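Local coordinates for protein N-terminal domain of PorA (28-171) (Porphyromonas gingivalis ATCC 33277, PDB 6KJK) that forms the N-terminal part of PorA, a type IX secretion system cargo protein that impacts PorXY-SigP signalling, at residues Glu58-Gly70 / Val85-Pro99. Residues are numbered along the deposited sequence; the frame is centred on the assembly and turned at random. Where two conformers were deposited one is given.
Sequences EMIGDGHFALCFG and VGGEGEPLSLRYTFP
Met59 lies alongside the Tyr96 ring, the two side chains running opposite ways, with Met59 CG 3.6 Å from Tyr96 CE1, and its sulfur makes an oblique Met-aromatic contact. Tyr96 has CG anti to its own backbone N (chi1 176°), which carries the ring toward the 59-63 loop, where the hydroxyl accepts the N-H of Ile60 (Ile60 N to Tyr96 OH 3.0 Å) and also hydrogen-bonds His105 NE2. The CG2 methyl of Ile60 packs on CB of Phe98, whose CD2 sits over the rim of one face of the Tyr96 ring. A type I turn from Ile60 to Gly63 then brings the chain alongside strand 90-99, with Gly63 CA lying 3.2 Å from Thr97 O.

From His64 the two run as an antiparallel ladder, in which His64, Ala66 and Cys68 form hydrogen-bonded pairs with Thr97, Arg95 and Ser93. On this more polar face a water joins His64 ND1, in the plane of the imidazole, to Asp62 O and Thr97 OG1. Phe65, in a non-hydrogen-bonded pair with Tyr96, turns to the apolar face, where its CD1 meets Leu94 CD1 at 3.8 Å. A second water joins Ala66 O, Ser93 OG and Arg95 NH1. Leu67, paired likewise with Leu94, brings its CD1 3.9 Å from Leu92 CD1. Cys68, disulfide-bonded to Cys72, sets its CB 3.2 Å from Ser93 OG, while its sulfur lies at the edge of the Arg95 guanidinium. Phe69 crosses the aliphatic part of Glu90, Phe69 CE1 lying 3.6 Å from Glu90 CG, and Pro91 O approaches the ring's edge. A third water links Gly70 N to Pro91 O.

Strand 90-99 continues the antiparallel sheet to strand 31-42 on its other side. The apolar face packs against the second sheet, Phe65 and Leu94 on strand 48-58, Tyr96 and Leu92 on strand 105-115, as in a beta sandwich.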
loop_
_atom_site.group_PDB
_atom_site.type_symbol
_atom_site.label_atom_id
_atom_site.label_comp_id
_atom_site.label_asym_id
_atom_site.label_seq_id
_atom_site.Cartn_x
_atom_site.Cartn_y
_atom_site.Cartn_z
ATOM N N GLU A 58 6.303 -5.282 -8.041
ATOM C CA GLU A 58 6.383 -5.687 -9.447
ATOM C C GLU A 58 5.863 -4.531 -10.275
ATOM O O GLU A 58 4.703 -4.111 -10.093
ATOM C CB GLU A 58 5.511 -6.922 -9.671
ATOM C CG GLU A 58 5.740 -8.009 -8.602
ATOM C CD GLU A 58 5.208 -9.394 -8.962
ATOM O OE1 GLU A 58 6.030 -10.305 -9.204
ATOM O OE2 GLU A 58 3.973 -9.582 -8.971
ATOM N N MET A 59 6.693 -3.994 -11.144
ATOM C CA MET A 59 6.365 -2.788 -11.884
ATOM C C MET A 59 6.826 -2.933 -13.322
ATOM O O MET A 59 7.782 -3.657 -13.628
ATOM C CB MET A 59 7.050 -1.550 -11.275
ATOM C CG MET A 59 6.677 -1.273 -9.802
ATOM S SD MET A 59 7.210 0.336 -9.194
ATOM C CE MET A 59 8.966 0.059 -9.009
ATOM N N ILE A 60 6.187 -2.188 -14.196
ATOM C CA ILE A 60 6.765 -1.965 -15.520
ATOM C C ILE A 60 8.067 -1.169 -15.375
ATOM O O ILE A 60 8.363 -0.552 -14.355
ATOM C CB ILE A 60 5.708 -1.258 -16.395
ATOM C CG1 ILE A 60 6.024 -1.455 -17.879
ATOM C CG2 ILE A 60 5.604 0.221 -16.062
ATOM C CD1 ILE A 60 4.875 -1.144 -18.745
ATOM N N GLY A 61 8.913 -1.250 -16.408
ATOM C CA GLY A 61 10.326 -0.884 -16.245
ATOM C C GLY A 61 10.598 0.467 -15.594
ATOM O O GLY A 61 11.388 0.577 -14.649
ATOM N N ASP A 62 9.997 1.527 -16.121
ATOM C CA ASP A 62 10.169 2.867 -15.565
ATOM C C ASP A 62 9.052 3.265 -14.594
ATOM O O ASP A 62 8.815 4.459 -14.391
ATOM C CB ASP A 62 10.311 3.907 -16.677
ATOM C CG ASP A 62 11.424 4.899 -16.399
ATOM O OD1 ASP A 62 12.401 4.932 -17.180
ATOM O OD2 ASP A 62 11.334 5.639 -15.391
ATOM N N GLY A 63 8.375 2.310 -14.002
ATOM C CA GLY A 63 7.444 2.645 -12.945
ATOM C C GLY A 63 8.152 2.992 -11.660
ATOM O O GLY A 63 9.260 2.546 -11.401
ATOM N N HIS A 64 7.466 3.747 -10.805
ATOM C CA HIS A 64 7.927 4.053 -9.461
ATOM C C HIS A 64 6.730 4.006 -8.529
ATOM O O HIS A 64 5.579 4.175 -8.953
ATOM C CB HIS A 64 8.542 5.459 -9.376
ATOM C CG HIS A 64 9.711 5.646 -10.286
ATOM N ND1 HIS A 64 9.566 5.937 -11.624
ATOM C CD2 HIS A 64 11.044 5.544 -10.063
ATOM C CE1 HIS A 64 10.759 6.032 -12.186
ATOM N NE2 HIS A 64 11.674 5.790 -11.263
ATOM N N PHE A 65 6.991 3.755 -7.258
ATOM C CA PHE A 65 5.919 3.808 -6.269
ATOM C C PHE A 65 6.251 4.816 -5.186
ATOM O O PHE A 65 7.412 5.206 -4.993
ATOM C CB PHE A 65 5.623 2.420 -5.662
ATOM C CG PHE A 65 6.717 1.862 -4.788
ATOM C CD1 PHE A 65 6.747 2.166 -3.422
ATOM C CD2 PHE A 65 7.694 0.991 -5.317
ATOM C CE1 PHE A 65 7.733 1.634 -2.610
ATOM C CE2 PHE A 65 8.642 0.441 -4.484
ATOM C CZ PHE A 65 8.690 0.772 -3.157
ATOM N N ALA A 66 5.234 5.218 -4.431
ATOM C CA ALA A 66 5.392 6.176 -3.333
ATOM C C ALA A 66 4.444 5.752 -2.229
ATOM O O ALA A 66 3.221 5.754 -2.409
ATOM C CB ALA A 66 5.088 7.616 -3.755
ATOM N N LEU A 67 5.013 5.377 -1.107
ATOM C CA LEU A 67 4.277 4.950 0.078
ATOM C C LEU A 67 4.041 6.126 1.014
ATOM O O LEU A 67 4.974 6.870 1.336
ATOM C CB LEU A 67 5.144 3.914 0.793
ATOM C CG LEU A 67 4.614 3.376 2.115
ATOM C CD1 LEU A 67 3.304 2.607 1.898
ATOM C CD2 LEU A 67 5.638 2.471 2.764
ATOM N N CYS A 68 2.813 6.273 1.507
ATOM C CA CYS A 68 2.540 7.204 2.593
ATOM C C CYS A 68 1.958 6.424 3.755
ATOM O O CYS A 68 0.881 5.838 3.636
ATOM C CB CYS A 68 1.530 8.261 2.168
ATOM S SG CYS A 68 2.085 9.394 0.859
ATOM N N PHE A 69 2.646 6.432 4.883
ATOM C CA PHE A 69 2.123 5.828 6.105
ATOM C C PHE A 69 2.875 6.498 7.243
ATOM O O PHE A 69 4.076 6.251 7.404
ATOM C CB PHE A 69 2.375 4.329 6.079
ATOM C CG PHE A 69 1.816 3.635 7.257
ATOM C CD1 PHE A 69 0.448 3.631 7.492
ATOM C CD2 PHE A 69 2.635 2.960 8.147
ATOM C CE1 PHE A 69 -0.080 3.024 8.629
ATOM C CE2 PHE A 69 2.113 2.326 9.268
ATOM C CZ PHE A 69 0.761 2.340 9.489
ATOM N N GLY A 70 2.215 7.377 7.977
ATOM C CA GLY A 70 2.899 8.214 8.973
ATOM C C GLY A 70 3.627 9.374 8.326
ATOM O O GLY A 70 3.458 10.521 8.759
ATOM N N VAL A 85 -0.308 3.373 16.301
ATOM C CA VAL A 85 -1.658 3.231 15.771
ATOM C C VAL A 85 -2.625 2.851 16.887
ATOM O O VAL A 85 -2.282 2.108 17.808
ATOM C CB VAL A 85 -1.765 2.216 14.614
ATOM C CG1 VAL A 85 -1.048 2.730 13.373
ATOM C CG2 VAL A 85 -1.210 0.874 15.031
ATOM N N GLY A 86 -3.849 3.363 16.760
ATOM C CA GLY A 86 -4.955 3.057 17.646
ATOM C C GLY A 86 -6.250 2.851 16.874
ATOM O O GLY A 86 -6.252 2.514 15.672
ATOM N N GLY A 87 -7.376 3.044 17.568
ATOM C CA GLY A 87 -8.657 2.642 17.008
ATOM C C GLY A 87 -9.163 3.532 15.901
ATOM O O GLY A 87 -9.974 3.084 15.079
ATOM N N GLU A 88 -8.753 4.790 15.883
ATOM C CA GLU A 88 -9.216 5.664 14.817
ATOM C C GLU A 88 -8.480 5.397 13.512
ATOM O O GLU A 88 -9.040 5.613 12.436
ATOM C CB GLU A 88 -9.036 7.112 15.224
ATOM C CG GLU A 88 -9.986 7.494 16.332
ATOM C CD GLU A 88 -9.752 8.889 16.837
ATOM O OE1 GLU A 88 -10.510 9.805 16.448
ATOM O OE2 GLU A 88 -8.804 9.070 17.627
ATOM N N GLY A 89 -7.244 4.936 13.593
ATOM C CA GLY A 89 -6.550 4.445 12.425
ATOM C C GLY A 89 -5.564 5.454 11.861
ATOM O O GLY A 89 -5.594 6.660 12.156
ATOM N N GLU A 90 -4.683 4.948 11.015
ATOM C CA GLU A 90 -3.695 5.752 10.353
ATOM C C GLU A 90 -3.881 5.622 8.841
ATOM O O GLU A 90 -3.867 4.495 8.314
ATOM C CB GLU A 90 -2.310 5.304 10.728
ATOM C CG GLU A 90 -1.213 6.142 10.089
ATOM C CD GLU A 90 -1.113 7.560 10.671
ATOM O OE1 GLU A 90 -2.096 8.055 11.265
ATOM O OE2 GLU A 90 -0.030 8.168 10.500
ATOM N N PRO A 91 -4.017 6.717 8.118
ATOM C CA PRO A 91 -4.130 6.605 6.653
ATOM C C PRO A 91 -2.919 5.925 6.038
ATOM O O PRO A 91 -1.777 6.096 6.472
ATOM C CB PRO A 91 -4.222 8.069 6.191
ATOM C CG PRO A 91 -4.793 8.786 7.382
ATOM C CD PRO A 91 -4.230 8.102 8.588
ATOM N N LEU A 92 -3.183 5.173 4.986
ATOM C CA LEU A 92 -2.198 4.439 4.226
ATOM C C LEU A 92 -2.479 4.697 2.760
ATOM O O LEU A 92 -3.617 4.535 2.305
ATOM C CB LEU A 92 -2.387 2.934 4.489
ATOM C CG LEU A 92 -1.608 1.989 3.594
ATOM C CD1 LEU A 92 -0.084 2.193 3.726
ATOM C CD2 LEU A 92 -2.016 0.555 3.921
ATOM N N SER A 93 -1.466 5.086 2.005
ATOM C CA SER A 93 -1.656 5.190 0.569
ATOM C C SER A 93 -0.432 4.679 -0.169
ATOM O O SER A 93 0.698 4.721 0.335
ATOM C CB SER A 93 -2.008 6.590 0.098
ATOM O OG SER A 93 -0.948 7.479 0.303
ATOM N N LEU A 94 -0.665 4.209 -1.386
ATOM C CA LEU A 94 0.415 3.783 -2.265
ATOM C C LEU A 94 0.104 4.295 -3.656
ATOM O O LEU A 94 -0.950 3.960 -4.211
ATOM C CB LEU A 94 0.520 2.250 -2.270
ATOM C CG LEU A 94 1.630 1.651 -3.131
ATOM C CD1 LEU A 94 2.986 2.065 -2.607
ATOM C CD2 LEU A 94 1.508 0.123 -3.175
ATOM N N ARG A 95 0.987 5.105 -4.204
ATOM C CA ARG A 95 0.811 5.657 -5.528
ATOM C C ARG A 95 1.788 4.962 -6.463
ATOM O O ARG A 95 2.977 4.809 -6.141
ATOM C CB ARG A 95 1.134 7.142 -5.484
ATOM C CG ARG A 95 0.040 8.006 -4.892
ATOM C CD ARG A 95 0.574 9.433 -4.776
ATOM N NE ARG A 95 -0.437 10.465 -4.539
ATOM C CZ ARG A 95 -0.792 10.898 -3.333
ATOM N NH1 ARG A 95 -0.248 10.362 -2.244
ATOM N NH2 ARG A 95 -1.710 11.851 -3.210
ATOM N N TYR A 96 1.313 4.577 -7.634
ATOM C CA TYR A 96 2.116 3.890 -8.635
ATOM C C TYR A 96 2.057 4.749 -9.880
ATOM O O TYR A 96 0.961 5.058 -10.369
ATOM C CB TYR A 96 1.508 2.515 -8.881
ATOM C CG TYR A 96 2.166 1.694 -9.977
ATOM C CD1 TYR A 96 3.552 1.655 -10.154
ATOM C CD2 TYR A 96 1.383 0.965 -10.827
ATOM C CE1 TYR A 96 4.111 0.905 -11.165
ATOM C CE2 TYR A 96 1.936 0.197 -11.855
ATOM C CZ TYR A 96 3.318 0.168 -12.004
ATOM O OH TYR A 96 3.941 -0.585 -13.001
ATOM N N THR A 97 3.220 5.152 -10.396
ATOM C CA THR A 97 3.288 6.056 -11.534
ATOM C C THR A 97 4.146 5.408 -12.607
ATOM O O THR A 97 5.106 4.699 -12.300
ATOM C CB THR A 97 3.887 7.381 -11.130
ATOM O OG1 THR A 97 5.136 7.156 -10.498
ATOM C CG2 THR A 97 2.999 8.075 -10.143
ATOM N N PHE A 98 3.788 5.617 -13.865
ATOM C CA PHE A 98 4.437 4.884 -14.948
ATOM C C PHE A 98 4.038 5.527 -16.265
ATOM O O PHE A 98 3.112 6.336 -16.306
ATOM C CB PHE A 98 4.044 3.393 -14.942
ATOM C CG PHE A 98 2.547 3.175 -14.904
ATOM C CD1 PHE A 98 1.806 3.085 -16.080
ATOM C CD2 PHE A 98 1.884 3.085 -13.698
ATOM C CE1 PHE A 98 0.431 2.928 -16.037
ATOM C CE2 PHE A 98 0.511 2.923 -13.638
ATOM C CZ PHE A 98 -0.222 2.848 -14.803
ATOM N N PRO A 99 4.744 5.199 -17.350
ATOM C CA PRO A 99 4.459 5.857 -18.633
ATOM C C PRO A 99 3.098 5.474 -19.199
ATOM O O PRO A 99 2.650 4.333 -19.090
ATOM C CB PRO A 99 5.593 5.359 -19.542
ATOM C CG PRO A 99 6.689 4.977 -18.611
ATOM C CD PRO A 99 5.975 4.398 -17.408
HETATM O O HOH W 1 7.295 6.734 -12.717
HETATM O O HOH W 2 1.021 7.464 -1.768
HETATM O O HOH W 3 -0.381 8.282 7.073
#